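Local atomic coordinates of protein Kinase A (Toxoplasma gondii, PDB entry 5J3U), a protein that binds cyclic AMP through two cyclic nucleotide-binding domains and, as a member of the regulatory chain family, probably restrains the catalytic subunit of protein kinase A. Residues Gly153-Ala158 against Arg245-Val250. Sequence-based numbering, arbitrary orientation.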
# COMPACT_ATOMS: atom_id res chain seq x y z
N GLY A 153 -2.33 2.73 13.91
CA GLY A 153 -0.99 2.63 13.33
C GLY A 153 -0.87 1.53 12.29
O GLY A 153 -0.18 1.71 11.26
N LYS A 154 -1.55 0.42 12.52
CA LYS A 154 -1.55 -0.65 11.52
C LYS A 154 -2.24 -0.27 10.21
O LYS A 154 -1.76 -0.60 9.14
CB LYS A 154 -2.13 -1.95 12.08
CG LYS A 154 -1.22 -2.56 13.12
CD LYS A 154 -0.03 -3.26 12.49
CE LYS A 154 1.31 -2.98 13.17
NZ LYS A 154 2.25 -4.15 13.20
N VAL A 155 -3.33 0.47 10.32
CA VAL A 155 -4.05 1.00 9.14
C VAL A 155 -3.11 1.98 8.43
O VAL A 155 -2.90 1.87 7.21
CB VAL A 155 -5.38 1.71 9.57
CG1 VAL A 155 -6.06 2.36 8.39
CG2 VAL A 155 -6.37 0.77 10.24
N ALA A 156 -2.49 2.89 9.18
CA ALA A 156 -1.55 3.88 8.63
C ALA A 156 -0.42 3.21 7.81
O ALA A 156 -0.06 3.70 6.73
CB ALA A 156 -0.96 4.79 9.74
N ASP A 157 0.08 2.09 8.31
CA ASP A 157 1.11 1.27 7.66
C ASP A 157 0.66 0.60 6.36
O ASP A 157 1.49 0.22 5.58
CB ASP A 157 1.56 0.14 8.59
CG ASP A 157 2.46 0.63 9.74
OD1 ASP A 157 2.94 1.78 9.70
OD2 ASP A 157 2.63 -0.14 10.72
N ALA A 158 -0.64 0.48 6.13
CA ALA A 158 -1.22 -0.10 4.90
C ALA A 158 -1.82 0.94 3.89
O ALA A 158 -2.53 0.55 2.91
CB ALA A 158 -2.30 -1.07 5.30
N ARG A 245 -8.93 -6.98 7.20
CA ARG A 245 -8.08 -7.53 8.27
C ARG A 245 -7.70 -6.54 9.35
O ARG A 245 -7.27 -6.98 10.43
CB ARG A 245 -6.85 -8.14 7.67
CG ARG A 245 -7.21 -9.38 6.91
CD ARG A 245 -6.00 -9.98 6.28
NE ARG A 245 -6.36 -11.23 5.64
CZ ARG A 245 -5.51 -12.01 4.99
NH1 ARG A 245 -4.20 -11.72 4.93
NH2 ARG A 245 -5.98 -13.13 4.44
N LEU A 246 -7.84 -5.23 9.08
CA LEU A 246 -7.36 -4.20 9.99
C LEU A 246 -8.44 -3.28 10.57
O LEU A 246 -8.20 -2.64 11.61
CB LEU A 246 -6.34 -3.31 9.27
CG LEU A 246 -5.08 -3.95 8.70
CD1 LEU A 246 -4.22 -2.89 8.04
CD2 LEU A 246 -4.29 -4.65 9.80
N MET A 247 -9.61 -3.20 9.95
CA MET A 247 -10.60 -2.20 10.37
C MET A 247 -11.44 -2.69 11.53
O MET A 247 -12.10 -1.90 12.19
CB MET A 247 -11.50 -1.77 9.21
CG MET A 247 -10.75 -1.01 8.10
SD MET A 247 -10.39 0.71 8.60
CE MET A 247 -12.02 1.37 8.33
N GLY A 248 -11.35 -3.99 11.85
CA GLY A 248 -12.10 -4.50 13.00
C GLY A 248 -13.54 -4.08 13.02
O GLY A 248 -14.22 -4.11 12.00
N SER A 249 -14.02 -3.69 14.19
CA SER A 249 -15.42 -3.34 14.37
C SER A 249 -15.81 -2.03 13.69
O SER A 249 -17.03 -1.74 13.56
CB SER A 249 -15.83 -3.36 15.88
OG SER A 249 -15.40 -2.20 16.54
N VAL A 250 -14.84 -1.27 13.18
CA VAL A 250 -15.20 -0.10 12.34
C VAL A 250 -16.04 -0.55 11.11
O VAL A 250 -16.87 0.19 10.62
CB VAL A 250 -14.00 0.74 11.92
CG1 VAL A 250 -14.46 1.93 11.10
CG2 VAL A 250 -13.24 1.21 13.14
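The CA atoms of V155 and L246 are the nearest pair across the contact, 6.2 Å apart where the last turn of helix 149-157 passes L246 of helix 240-246. The contact is a worked example of one leucine fitting against the C-terminal turn of a helix and the residue after it. With its CG turned anti to its own carbonyl carbon (chi1 -60°), L246 extends toward residues 153-158 and divides its two methyls among three of them. CD1 lies 3.8 Å from A158 CB and 4.0 Å from V155 CA, and it also meets the carbonyl oxygen K154 O at 3.5 Å. CD2 rests on the first carbon of the lysine side chain, K154 CB, at 4.1 Å, while the rest of that chain bends away and its NZ makes a weak hydrogen bond to Y150 OH. V155 passes L246 in the opposite direction, placing CG2 4.2 Å from L246 CB and 4.3 Å from the sulfur M247 SD. Just beyond, G248 leaves the helical conformation with positive phi, inside a type II' turn from M247 to V250 that leads into helix 250-257. V155 also reaches L138 of helix 116-138, while A158 and M247 both lie on L238 of strand 232-239, placing the contact between that helix and the second cyclic nucleotide-binding barrel.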